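Local coordinates for protein phosphoacetylglucosamine mutase (Aspergillus lentulus, PDB 5O9X) that interconverts N-acetylglucosamine 6-phosphate and N-acetylglucosamine 1-phosphate, and is held here with glucose 1,6-bisphosphate in its ligand pocket, at residues E93-K98 and K116-S121; A50-K55 and D109-L114; L277-S282 and L434-L439; F294-E297 and F301-L304; S495-G500 and A525-T530. The protein carries 1 engineered substitution. One frame throughout, in Å; residues are numbered along the deposited sequence.

Interaction 1: E93-K98 and K116-S121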
# COMPACT_ATOMS: atom_id res chain seq x y z
N GLU A 93 -4.52 -4.56 16.76
CA GLU A 93 -4.75 -5.77 15.92
C GLU A 93 -5.14 -6.97 16.81
O GLU A 93 -6.03 -7.74 16.43
CB GLU A 93 -3.53 -6.10 15.05
CG GLU A 93 -3.04 -4.89 14.23
CD GLU A 93 -1.79 -5.19 13.46
OE1 GLU A 93 -1.15 -6.25 13.73
OE2 GLU A 93 -1.48 -4.40 12.55
N ALA A 94 -4.49 -7.12 17.99
CA ALA A 94 -4.92 -8.15 18.97
C ALA A 94 -6.36 -8.04 19.41
O ALA A 94 -7.04 -9.07 19.58
CB ALA A 94 -4.02 -8.19 20.22
N TYR A 95 -6.83 -6.83 19.67
CA TYR A 95 -8.23 -6.66 20.03
C TYR A 95 -9.15 -7.11 18.86
O TYR A 95 -10.18 -7.78 19.07
CB TYR A 95 -8.54 -5.22 20.35
CG TYR A 95 -7.66 -4.59 21.41
CD1 TYR A 95 -7.22 -5.32 22.54
CD2 TYR A 95 -7.34 -3.23 21.33
CE1 TYR A 95 -6.43 -4.73 23.52
CE2 TYR A 95 -6.56 -2.62 22.32
CZ TYR A 95 -6.12 -3.37 23.41
OH TYR A 95 -5.33 -2.75 24.35
N ALA A 96 -8.78 -6.71 17.63
CA ALA A 96 -9.64 -7.10 16.48
C ALA A 96 -9.73 -8.59 16.42
O ALA A 96 -10.78 -9.14 16.15
CB ALA A 96 -9.05 -6.56 15.20
N THR A 97 -8.57 -9.26 16.61
CA THR A 97 -8.47 -10.70 16.45
C THR A 97 -9.25 -11.41 17.57
O THR A 97 -9.83 -12.49 17.35
CB THR A 97 -6.98 -11.10 16.46
OG1 THR A 97 -6.32 -10.42 15.41
CG2 THR A 97 -6.74 -12.59 16.34
N LYS A 98 -9.33 -10.77 18.74
CA LYS A 98 -10.11 -11.38 19.84
C LYS A 98 -11.59 -11.30 19.48
O LYS A 98 -12.31 -12.27 19.62
CB LYS A 98 -9.79 -10.63 21.13
CG LYS A 98 -10.50 -11.15 22.38
CD LYS A 98 -10.55 -10.06 23.45
CE LYS A 98 -9.22 -9.91 24.20
NZ LYS A 98 -9.22 -10.82 25.39
N LYS A 116 -13.43 -2.43 29.27
CA LYS A 116 -12.67 -2.45 30.55
C LYS A 116 -11.18 -2.42 30.32
O LYS A 116 -10.49 -1.59 30.91
CB LYS A 116 -12.99 -3.68 31.42
CG LYS A 116 -14.08 -3.47 32.47
CD LYS A 116 -14.93 -4.73 32.63
CE LYS A 116 -16.27 -4.47 33.33
NZ LYS A 116 -16.24 -4.80 34.78
N GLU A 117 -10.69 -3.32 29.46
CA GLU A 117 -9.28 -3.45 29.24
C GLU A 117 -8.72 -2.17 28.54
O GLU A 117 -7.69 -1.61 28.96
CB GLU A 117 -8.99 -4.73 28.46
CG GLU A 117 -7.53 -4.86 28.01
CD GLU A 117 -7.19 -6.17 27.28
OE1 GLU A 117 -8.11 -7.01 27.00
OE2 GLU A 117 -5.98 -6.36 27.00
N ILE A 118 -9.41 -1.70 27.51
CA ILE A 118 -8.97 -0.52 26.76
C ILE A 118 -9.23 0.77 27.62
O ILE A 118 -8.58 1.84 27.45
CB ILE A 118 -9.66 -0.44 25.32
CG1 ILE A 118 -9.45 -1.76 24.51
CG2 ILE A 118 -9.11 0.76 24.55
CD1 ILE A 118 -10.07 -1.75 23.10
N ASP A 119 -10.18 0.64 28.54
CA ASP A 119 -10.71 1.74 29.37
C ASP A 119 -11.32 2.82 28.45
O ASP A 119 -10.74 3.87 28.19
CB ASP A 119 -9.67 2.25 30.39
CG ASP A 119 -10.18 3.43 31.21
OD1 ASP A 119 -11.39 3.47 31.47
OD2 ASP A 119 -9.36 4.32 31.53
N VAL A 120 -12.46 2.46 27.88
CA VAL A 120 -13.15 3.30 26.91
C VAL A 120 -14.35 3.97 27.58
O VAL A 120 -15.19 3.26 28.16
CB VAL A 120 -13.62 2.51 25.68
CG1 VAL A 120 -14.36 3.40 24.69
CG2 VAL A 120 -12.44 1.80 25.00
N SER A 121 -14.39 5.31 27.51
CA SER A 121 -15.59 6.11 27.89
C SER A 121 -16.78 5.90 26.93
O SER A 121 -16.88 6.59 25.89
CB SER A 121 -15.22 7.60 28.00
OG SER A 121 -14.10 7.76 28.85

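Interaction 2: A50-K55 and D109-L114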
# COMPACT_ATOMS: atom_id res chain seq x y z
N ALA A 50 -14.24 -0.91 15.34
CA ALA A 50 -14.23 0.46 14.84
C ALA A 50 -14.97 1.37 15.82
O ALA A 50 -14.55 2.51 16.01
CB ALA A 50 -14.87 0.56 13.41
N THR A 51 -16.08 0.91 16.35
CA THR A 51 -16.88 1.72 17.33
C THR A 51 -15.99 2.02 18.59
O THR A 51 -15.84 3.17 19.01
CB THR A 51 -18.17 1.00 17.79
OG1 THR A 51 -19.06 0.80 16.70
CG2 THR A 51 -18.94 1.85 18.86
N LEU A 52 -15.37 0.97 19.13
CA LEU A 52 -14.49 1.12 20.29
C LEU A 52 -13.32 2.03 20.01
O LEU A 52 -12.92 2.81 20.90
CB LEU A 52 -13.99 -0.24 20.79
CG LEU A 52 -15.09 -1.16 21.38
CD1 LEU A 52 -14.45 -2.42 21.94
CD2 LEU A 52 -15.94 -0.50 22.48
N ARG A 53 -12.77 1.95 18.79
CA ARG A 53 -11.60 2.75 18.46
C ARG A 53 -11.98 4.19 18.43
O ARG A 53 -11.25 5.04 18.98
CB ARG A 53 -10.92 2.34 17.09
CG ARG A 53 -9.66 3.14 16.74
CD ARG A 53 -8.57 2.88 17.76
NE ARG A 53 -7.30 3.46 17.38
CZ ARG A 53 -6.33 3.76 18.21
NH1 ARG A 53 -6.51 3.63 19.54
NH2 ARG A 53 -5.20 4.21 17.70
N SER A 54 -13.10 4.47 17.79
CA SER A 54 -13.52 5.85 17.63
C SER A 54 -13.80 6.45 19.01
O SER A 54 -13.33 7.57 19.30
CB SER A 54 -14.81 5.90 16.81
OG SER A 54 -15.20 7.24 16.65
N LYS A 55 -14.59 5.72 19.82
CA LYS A 55 -14.89 6.14 21.24
C LYS A 55 -13.61 6.42 22.06
O LYS A 55 -13.50 7.52 22.66
CB LYS A 55 -15.81 5.10 21.92
CG LYS A 55 -17.26 5.15 21.48
CD LYS A 55 -18.05 4.05 22.21
CE LYS A 55 -19.48 3.91 21.76
NZ LYS A 55 -20.38 5.00 22.27
N ASP A 109 -19.99 -10.15 25.41
CA ASP A 109 -19.12 -10.22 26.59
C ASP A 109 -17.71 -9.81 26.24
O ASP A 109 -17.09 -9.02 26.97
CB ASP A 109 -19.15 -11.63 27.20
CG ASP A 109 -20.57 -12.03 27.73
OD1 ASP A 109 -21.43 -11.15 28.00
OD2 ASP A 109 -20.84 -13.24 27.85
N VAL A 110 -17.20 -10.32 25.10
CA VAL A 110 -15.89 -9.89 24.63
C VAL A 110 -15.87 -8.38 24.45
O VAL A 110 -14.92 -7.74 24.87
CB VAL A 110 -15.47 -10.70 23.38
CG1 VAL A 110 -14.16 -10.17 22.81
CG2 VAL A 110 -15.31 -12.17 23.77
N TYR A 111 -16.93 -7.81 23.87
CA TYR A 111 -17.06 -6.34 23.72
C TYR A 111 -16.89 -5.61 25.07
O TYR A 111 -16.07 -4.69 25.19
CB TYR A 111 -18.42 -6.01 23.10
CG TYR A 111 -18.64 -4.58 22.61
CD1 TYR A 111 -19.58 -3.73 23.25
CD2 TYR A 111 -17.99 -4.09 21.45
CE1 TYR A 111 -19.84 -2.43 22.77
CE2 TYR A 111 -18.25 -2.81 20.97
CZ TYR A 111 -19.15 -1.98 21.63
OH TYR A 111 -19.39 -0.72 21.15
N ASP A 112 -17.67 -6.00 26.09
CA ASP A 112 -17.52 -5.40 27.44
C ASP A 112 -16.16 -5.63 28.08
O ASP A 112 -15.58 -4.72 28.70
CB ASP A 112 -18.64 -5.85 28.39
CG ASP A 112 -19.95 -5.13 28.11
OD1 ASP A 112 -19.93 -3.86 27.99
OD2 ASP A 112 -20.99 -5.84 28.01
N GLU A 113 -15.61 -6.84 27.86
CA GLU A 113 -14.29 -7.17 28.35
C GLU A 113 -13.31 -6.15 27.76
O GLU A 113 -12.47 -5.56 28.47
CB GLU A 113 -13.99 -8.59 27.90
CG GLU A 113 -12.80 -9.30 28.48
CD GLU A 113 -12.53 -10.62 27.76
OE1 GLU A 113 -13.48 -11.43 27.52
OE2 GLU A 113 -11.35 -10.84 27.42
N LEU A 114 -13.50 -5.84 26.46
CA LEU A 114 -12.65 -4.85 25.80
C LEU A 114 -12.82 -3.45 26.29
O LEU A 114 -11.81 -2.71 26.40
CB LEU A 114 -12.75 -4.92 24.26
CG LEU A 114 -11.98 -6.07 23.64
CD1 LEU A 114 -12.30 -6.23 22.13
CD2 LEU A 114 -10.48 -5.94 23.85

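Interaction 3: L277-S282 and L434-L439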
# COMPACT_ATOMS: atom_id res chain seq x y z
N LEU A 277 8.70 1.29 -26.83
CA LEU A 277 8.96 2.57 -26.16
C LEU A 277 7.72 3.30 -25.54
O LEU A 277 7.90 4.37 -24.96
CB LEU A 277 9.73 3.57 -27.10
CG LEU A 277 11.10 3.16 -27.71
CD1 LEU A 277 11.72 4.33 -28.52
CD2 LEU A 277 12.05 2.69 -26.62
N ASP A 278 6.49 2.77 -25.64
CA ASP A 278 5.38 3.39 -24.92
C ASP A 278 5.66 3.29 -23.38
O ASP A 278 5.94 2.18 -22.88
CB ASP A 278 4.05 2.70 -25.21
CG ASP A 278 3.45 3.15 -26.56
OD1 ASP A 278 3.93 4.17 -27.13
OD2 ASP A 278 2.49 2.47 -27.00
N ARG A 279 5.52 4.41 -22.65
CA ARG A 279 5.70 4.35 -21.18
C ARG A 279 4.38 3.79 -20.60
O ARG A 279 3.31 4.34 -20.91
CB ARG A 279 5.90 5.76 -20.65
CG ARG A 279 6.15 5.90 -19.12
CD ARG A 279 6.65 7.29 -18.82
NE ARG A 279 5.63 8.40 -18.94
CZ ARG A 279 5.49 9.25 -19.98
NH1 ARG A 279 6.25 9.10 -21.07
NH2 ARG A 279 4.56 10.19 -19.96
N CYS A 280 4.47 2.70 -19.80
CA CYS A 280 3.26 2.09 -19.20
C CYS A 280 3.36 2.03 -17.68
O CYS A 280 4.46 2.04 -17.11
CB CYS A 280 3.14 0.65 -19.71
SG CYS A 280 2.96 0.56 -21.53
N ALA A 281 2.21 1.81 -17.04
CA ALA A 281 2.19 1.51 -15.60
C ALA A 281 1.00 0.63 -15.30
O ALA A 281 0.04 0.55 -16.10
CB ALA A 281 2.13 2.80 -14.80
N SER A 282 1.06 -0.09 -14.19
CA SER A 282 -0.10 -0.90 -13.78
C SER A 282 -0.45 -0.55 -12.35
O SER A 282 0.44 -0.50 -11.51
CB SER A 282 0.30 -2.36 -13.83
OG SER A 282 0.19 -2.87 -15.16
N LEU A 434 3.43 11.90 -9.33
CA LEU A 434 4.80 12.17 -8.87
C LEU A 434 5.86 11.72 -9.88
O LEU A 434 6.73 12.52 -10.29
CB LEU A 434 5.06 11.51 -7.53
CG LEU A 434 6.51 11.52 -6.95
CD1 LEU A 434 6.93 12.91 -6.59
CD2 LEU A 434 6.63 10.59 -5.76
N VAL A 435 5.77 10.49 -10.31
CA VAL A 435 6.72 9.95 -11.30
C VAL A 435 6.66 10.75 -12.62
O VAL A 435 7.71 11.18 -13.17
CB VAL A 435 6.42 8.48 -11.61
CG1 VAL A 435 7.20 8.02 -12.82
CG2 VAL A 435 6.79 7.61 -10.38
N GLU A 436 5.45 11.04 -13.05
CA GLU A 436 5.29 11.87 -14.27
C GLU A 436 5.98 13.25 -14.15
O GLU A 436 6.66 13.69 -15.11
CB GLU A 436 3.81 12.03 -14.66
CG GLU A 436 3.18 10.67 -15.20
CD GLU A 436 3.95 10.09 -16.39
OE1 GLU A 436 4.25 10.85 -17.37
OE2 GLU A 436 4.30 8.89 -16.37
N ALA A 437 5.75 13.93 -13.00
CA ALA A 437 6.36 15.21 -12.72
C ALA A 437 7.88 15.07 -12.68
O ALA A 437 8.60 15.91 -13.25
CB ALA A 437 5.84 15.77 -11.38
N ILE A 438 8.39 14.02 -12.01
CA ILE A 438 9.83 13.87 -11.94
C ILE A 438 10.48 13.69 -13.28
O ILE A 438 11.53 14.34 -13.59
CB ILE A 438 10.27 12.74 -10.96
CG1 ILE A 438 9.83 13.09 -9.52
CG2 ILE A 438 11.84 12.65 -11.02
CD1 ILE A 438 9.95 11.86 -8.58
N LEU A 439 9.99 12.75 -14.07
CA LEU A 439 10.55 12.54 -15.44
C LEU A 439 10.47 13.81 -16.26
O LEU A 439 11.39 14.08 -17.07
CB LEU A 439 9.79 11.46 -16.20
CG LEU A 439 9.97 10.10 -15.47
CD1 LEU A 439 8.98 9.11 -16.11
CD2 LEU A 439 11.42 9.53 -15.45

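Interaction 4: F294-E297 and F301-L304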
# COMPACT_ATOMS: atom_id res chain seq x y z
N PHE A 294 8.11 -0.77 -19.67
CA PHE A 294 8.04 -0.45 -21.10
C PHE A 294 8.72 -1.53 -21.88
O PHE A 294 9.52 -2.31 -21.29
CB PHE A 294 8.73 0.94 -21.39
CG PHE A 294 10.21 0.97 -21.19
CD1 PHE A 294 11.09 1.22 -22.30
CD2 PHE A 294 10.78 0.85 -19.91
CE1 PHE A 294 12.45 1.32 -22.08
CE2 PHE A 294 12.14 0.93 -19.72
CZ PHE A 294 13.01 1.15 -20.79
N LEU A 295 8.46 -1.53 -23.20
CA LEU A 295 9.23 -2.37 -24.13
C LEU A 295 10.37 -1.51 -24.68
O LEU A 295 10.10 -0.41 -25.19
CB LEU A 295 8.34 -2.80 -25.27
CG LEU A 295 7.23 -3.74 -24.81
CD1 LEU A 295 6.11 -3.81 -25.85
CD2 LEU A 295 7.74 -5.13 -24.43
N ASP A 296 11.61 -1.95 -24.50
CA ASP A 296 12.76 -1.13 -24.94
C ASP A 296 12.91 -1.19 -26.50
O ASP A 296 12.14 -1.87 -27.16
CB ASP A 296 14.08 -1.46 -24.16
CG ASP A 296 14.70 -2.82 -24.50
OD1 ASP A 296 14.35 -3.45 -25.51
OD2 ASP A 296 15.59 -3.28 -23.71
N GLU A 297 13.89 -0.46 -27.03
CA GLU A 297 14.16 -0.43 -28.48
C GLU A 297 14.33 -1.84 -29.09
O GLU A 297 13.85 -2.04 -30.19
CB GLU A 297 15.35 0.51 -28.81
CG GLU A 297 16.66 0.24 -28.04
CD GLU A 297 17.82 1.12 -28.51
OE1 GLU A 297 17.76 1.60 -29.67
OE2 GLU A 297 18.80 1.33 -27.74
N PHE A 301 10.82 -6.41 -22.64
CA PHE A 301 10.08 -5.88 -21.49
C PHE A 301 11.07 -5.49 -20.40
O PHE A 301 11.96 -6.32 -20.05
CB PHE A 301 9.09 -6.97 -20.92
CG PHE A 301 8.48 -6.61 -19.59
CD1 PHE A 301 7.32 -5.81 -19.52
CD2 PHE A 301 9.13 -6.99 -18.40
CE1 PHE A 301 6.75 -5.46 -18.27
CE2 PHE A 301 8.56 -6.66 -17.17
CZ PHE A 301 7.40 -5.88 -17.10
N ARG A 302 10.91 -4.30 -19.84
CA ARG A 302 11.76 -3.83 -18.72
C ARG A 302 10.85 -3.29 -17.62
O ARG A 302 9.96 -2.51 -17.88
CB ARG A 302 12.69 -2.67 -19.13
CG ARG A 302 13.52 -2.99 -20.40
CD ARG A 302 14.48 -4.17 -20.12
NE ARG A 302 15.33 -4.44 -21.27
CZ ARG A 302 16.31 -5.35 -21.29
NH1 ARG A 302 16.55 -6.14 -20.23
NH2 ARG A 302 17.03 -5.50 -22.42
N LEU A 303 11.14 -3.70 -16.42
CA LEU A 303 10.27 -3.42 -15.29
C LEU A 303 10.85 -2.28 -14.48
O LEU A 303 12.04 -2.28 -14.20
CB LEU A 303 10.15 -4.68 -14.37
CG LEU A 303 9.37 -4.49 -13.04
CD1 LEU A 303 7.90 -4.09 -13.30
CD2 LEU A 303 9.58 -5.78 -12.19
N LEU A 304 9.99 -1.32 -14.08
CA LEU A 304 10.39 -0.23 -13.21
C LEU A 304 9.55 -0.30 -11.99
O LEU A 304 8.52 0.37 -11.94
CB LEU A 304 10.33 1.18 -13.84
CG LEU A 304 11.25 1.32 -15.10
CD1 LEU A 304 10.67 2.35 -16.13
CD2 LEU A 304 12.65 1.69 -14.67

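Interaction 5: S495-G500 and A525-T530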
# COMPACT_ATOMS: atom_id res chain seq x y z
N SER A 495 24.83 -19.22 -1.19
CA SER A 495 26.28 -19.09 -1.34
C SER A 495 26.86 -19.78 -2.60
O SER A 495 27.98 -19.50 -3.04
CB SER A 495 26.96 -19.57 -0.04
OG SER A 495 26.96 -21.01 0.03
N ARG A 496 26.10 -20.63 -3.26
CA ARG A 496 26.63 -21.23 -4.51
C ARG A 496 26.50 -20.31 -5.73
O ARG A 496 26.94 -20.66 -6.83
CB ARG A 496 25.84 -22.49 -4.80
CG ARG A 496 26.01 -23.38 -3.59
CD ARG A 496 25.89 -24.84 -3.81
NE ARG A 496 26.30 -25.46 -2.52
CZ ARG A 496 27.51 -25.96 -2.28
NH1 ARG A 496 28.43 -25.95 -3.26
NH2 ARG A 496 27.77 -26.48 -1.10
N TYR A 497 25.81 -19.18 -5.59
CA TYR A 497 25.54 -18.38 -6.80
C TYR A 497 26.21 -17.02 -6.67
O TYR A 497 26.27 -16.44 -5.56
CB TYR A 497 24.04 -18.18 -7.03
CG TYR A 497 23.32 -19.53 -7.11
CD1 TYR A 497 23.27 -20.25 -8.34
CD2 TYR A 497 22.81 -20.15 -5.96
CE1 TYR A 497 22.66 -21.51 -8.43
CE2 TYR A 497 22.19 -21.41 -6.04
CZ TYR A 497 22.13 -22.07 -7.27
OH TYR A 497 21.54 -23.35 -7.40
N ASN A 498 26.58 -16.47 -7.82
CA ASN A 498 27.17 -15.10 -7.79
C ASN A 498 26.09 -14.06 -7.35
O ASN A 498 25.03 -14.07 -7.92
CB ASN A 498 27.77 -14.80 -9.17
CG ASN A 498 29.11 -15.55 -9.39
OD1 ASN A 498 29.39 -16.00 -10.49
ND2 ASN A 498 29.96 -15.66 -8.31
N LYS A 499 26.36 -13.30 -6.28
CA LYS A 499 25.38 -12.31 -5.71
C LYS A 499 24.07 -13.04 -5.27
O LYS A 499 23.03 -12.40 -5.10
CB LYS A 499 25.00 -11.24 -6.75
CG LYS A 499 26.16 -10.32 -7.21
CD LYS A 499 26.90 -9.70 -6.03
CE LYS A 499 27.51 -8.30 -6.36
NZ LYS A 499 27.24 -8.06 -7.80
N GLY A 500 24.17 -14.34 -5.01
CA GLY A 500 23.01 -15.14 -4.55
C GLY A 500 22.40 -14.64 -3.26
O GLY A 500 23.11 -14.52 -2.22
N ALA A 525 19.53 -17.15 -10.80
CA ALA A 525 18.40 -16.73 -9.93
C ALA A 525 17.28 -17.76 -10.02
O ALA A 525 16.64 -18.04 -9.02
CB ALA A 525 17.87 -15.37 -10.34
N ASP A 526 16.98 -18.27 -11.23
CA ASP A 526 15.91 -19.25 -11.34
C ASP A 526 16.25 -20.56 -10.62
O ASP A 526 15.38 -21.20 -10.01
CB ASP A 526 15.69 -19.55 -12.85
CG ASP A 526 14.94 -18.38 -13.57
OD1 ASP A 526 14.39 -17.52 -12.88
OD2 ASP A 526 14.88 -18.34 -14.79
N ASP A 527 17.52 -20.95 -10.70
CA ASP A 527 17.94 -22.20 -10.03
C ASP A 527 17.85 -22.07 -8.52
O ASP A 527 17.33 -22.94 -7.82
CB ASP A 527 19.38 -22.50 -10.43
CG ASP A 527 19.81 -23.93 -10.08
OD1 ASP A 527 18.92 -24.81 -10.19
OD2 ASP A 527 21.01 -24.13 -9.71
N LEU A 528 18.32 -20.93 -8.01
CA LEU A 528 18.29 -20.69 -6.56
C LEU A 528 16.83 -20.67 -6.09
O LEU A 528 16.48 -21.34 -5.10
CB LEU A 528 19.01 -19.36 -6.25
CG LEU A 528 18.98 -18.95 -4.76
CD1 LEU A 528 19.46 -19.99 -3.73
CD2 LEU A 528 19.87 -17.64 -4.66
N ALA A 529 15.97 -19.97 -6.82
CA ALA A 529 14.56 -19.85 -6.39
C ALA A 529 13.91 -21.24 -6.39
O ALA A 529 13.18 -21.56 -5.46
CB ALA A 529 13.79 -18.98 -7.38
N THR A 530 14.19 -22.06 -7.42
CA THR A 530 13.52 -23.36 -7.52
C THR A 530 14.04 -24.27 -6.41
O THR A 530 13.26 -25.03 -5.79
CB THR A 530 13.79 -24.01 -8.88
OG1 THR A 530 13.23 -23.19 -9.90
CG2 THR A 530 13.11 -25.46 -9.02

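Interaction 1: E93-K98 and K116-S121
Apolar packing carries most of this helix-to-helix contact, and it rests on Tyr95 and Ile118. The terminal methyl of the isoleucine, CD1, sits over one face of the phenol ring, displaced toward its rim: it is 3.9 Å from the ring centroid and makes its nearest approach to Tyr95 CD2 at 3.6 Å. This is a CH-pi contact, reinforced by Ile118 CG1, which lies 3.7 Å from Tyr95 CE2. Ile118 reaches so far because CG1 stands anti to its own carbonyl carbon (chi1 -54°) and CD1 continues the chain fully extended.

The second kind of contact is polar at its ends but not bonded. Glu117 brings its carboxylate to the edge of the same ring, where OE2 is 3.9 Å from Tyr95 CE1, with the two planes steeply inclined. Lys98 NZ stays 4.3 Å from Glu117 OE1, too far for a salt bridge although the charges attract, and the ammonium instead pairs with Glu113.

The helix carrying Ile118 ends just there: Asp119, with positive phi, is the C-prime residue of a Schellman motif that closes helix 107-118, and Lys56 binds the carbonyls of Ile118 and Asp119.

Around the contact, Tyr95 also packs on Leu49 of helix 40-56 and Leu114 of helix 107-118, while Ala96 and Thr97 lean on Phe32 of strand 32-35.

Interaction 2: A50-K55 and D109-L114
Helix-on-helix packing in domain I joins helices 40-56 and 107-118 through Leu52 and Tyr111. The short segments run nearly parallel, their axes 11.5 Å apart at closest and crossing at -18°, so side chains must bridge the gap. Leu52 does most of this: CD2 keeps to the tyrosine, 3.6 Å from both Tyr111 CE2 and Tyr111 CZ, whereas CD1 touches both partners, at 3.8 Å from Leu114 CB and 3.9 Å from Tyr111 CE2. The branch point itself, Leu52 CG, meets Tyr111 CE2 at 3.6 Å.

Such packing belongs to the alpha/beta/alpha architecture of the phosphohexomutase family, in which helices cover a central sheet. Here helix 40-56 is the layer next to the sheet, since Ala50, Arg53 and Ser54 touch strand 61-66, while Leu52 points toward helix 107-118 instead.

The tyrosine reaches across because CG is anti to its backbone N (chi1 -168°), which swings the ring from the flank of its helix toward the neighbouring one. Its hydroxyl end then reaches the methyl of Thr51, with Tyr111 OH 3.5 Å from Thr51 CG2. The polar branch of that threonine is occupied elsewhere, hydrogen-bonded to Thr152 and to the carbonyl of Gly47.

Interaction 3: L277-S282 and L434-L439
Arg279 and Glu436 form a buried salt bridge that ties a strand of the mixed sheet in the domain II region to helix 428-442, in the range assigned to domain III. The tight part of the contact is this one pair. Arginine offers its side edge, NE together with one terminal nitrogen, and each takes a separate carboxylate oxygen. Arg279 NE lies 2.9 Å from Glu436 OE2 and meets its syn lone pair in a fairly straight bond (160°), close to the guanidinium plane. Arg279 NH2 comes nearer to Glu436 OE1, at 2.7 Å, but is more bent, and each partner is tilted out of the other's plane. The two flat groups are nonetheless nearly coplanar, 25° apart. A bend at chi2 of the glutamate (-56°) carries its carboxylate out from the flank of the helix to meet an arginine coming from the opposite direction.

Further bonds fix the pair. Tyr292 OH also binds Glu436 OE2, while the carbonyls of Lys209 and Gly210 take up Arg279 NH1 and NH2, so every guanidinium nitrogen has a partner, consistent with both residues remaining charged despite their burial.

Beyond the ion pair the packing is looser. Ala281 CB is 6.7 Å from Glu436 OE2, and the loop residues leading into the strand, Leu277 and Asp278, lie at the more exposed side. One apolar contact flanks the salt bridge, where the arginine and leucine side chains run antiparallel alongside one another: Leu439 CD1 lies 4.0 Å from Arg279 CD.

Interaction 4: F294-E297 and F301-L304
The Phe294 ring carries the aliphatic part of Arg302 over one face, CG lying above it, while Arg302 CB approaches Phe294 CE2 to 3.7 Å and Leu304 CD1 comes in obliquely at 4.1 Å from Phe294 CD2. The guanidinium of Arg302, turned 49° from that ring, presents its edge to Asp296 in a side-on salt bridge whose two bonds end on a single oxygen: Arg302 NE is 2.7 Å from Asp296 OD2, and Arg302 NH2 is 2.9 Å from the same atom, both within the guanidinium plane. Seen from the carboxylate the two differ, for NH2 comes nearly in line with the C-O bond and NE from above the plane.

These residues belong to a beta hairpin, strands 290-295 and 301-304, at the outer edge of a five-stranded mixed sheet. Phe294 and Arg302 are a hydrogen-bonded antiparallel pair, with Arg302 N to Phe294 O at 2.8 Å and Phe294 N to Arg302 O at 3.1 Å; Leu295 and Phe301 form the adjacent non-hydrogen-bonded pair, their side chains on the other face. Asp296 leaves the strand with chi1 at 72°, its CG between the backbone N and carbonyl carbon, and its second oxygen, OD1, binds the backbone N of Val300 in the hairpin loop.

Interaction 5: S495-G500 and A525-T530
A type II beta turn from Tyr497 to Gly500 faces helix 522-539, and the contact is made by the turn's two ends, Tyr497 and Gly500, against Asp527 and Leu528. The turn is closed by Gly500 N bonding to Tyr497 O at 3.0 Å, and Lys499 takes the positive phi (59°) expected at its third position. Gly500 lies at the close end of the backbone approach, its CA 7.3 Å from the CA of Ala525, and the same CA touches the methyl Leu528 CD2 at 4.0 Å.

Among the side chains, Tyr497 does the reaching. Its ring is flanked on both faces: Leu528 CB sits over one, 4.1 Å from the ring centroid in a CH-pi contact, and Arg496 CB covers the opposite face. With CG anti to the backbone N (chi1 176°), Leu528 turns both methyls toward the turn: CD1 lies on the ring, 3.8 Å from Tyr497 CE2, and CD2 is wedged between Gly500 CA and the ring atom Tyr497 CD2.

At the ring edge, near its plane, the hydroxyl of Tyr497 donates a hydrogen bond to Asp527 OD2. The modelled separation of 2.5 Å is very short, so its exact length is best treated with caution. The carboxylate stands almost perpendicular to the ring, and Arg531 forms a salt bridge to the same oxygen, which would favour a charged aspartate.

Leu528 also packs on Ala517 of strand 513-518 and Leu493 of helix 486-495. The whole belongs to the C-terminal domain of phosphohexomutases, a TBP-like fold in which helices pack against a sheet.

In the fold
From the N terminus, interaction 2 opens at 50-55 and interaction 1 at 93-98; the former closes at 109-114 before the latter closes at 116-121, so the two loops cross. They share helix 107-118, lie about 6 Å apart between centres, and bind the helices of domain I together, with Val120 packing on Lys55 between them. Interaction 3 opens at 277-282 and closes only at 434-439, spanning domains II and III. Interaction 4, a short hairpin, nests inside that long loop and touches interaction 3 through neighbouring strands of one sheet. Interaction 5 opens at 495-500 and closes at 525-530 in the C-terminal domain, in series with the rest, about 24 Å from interaction 4 between centres.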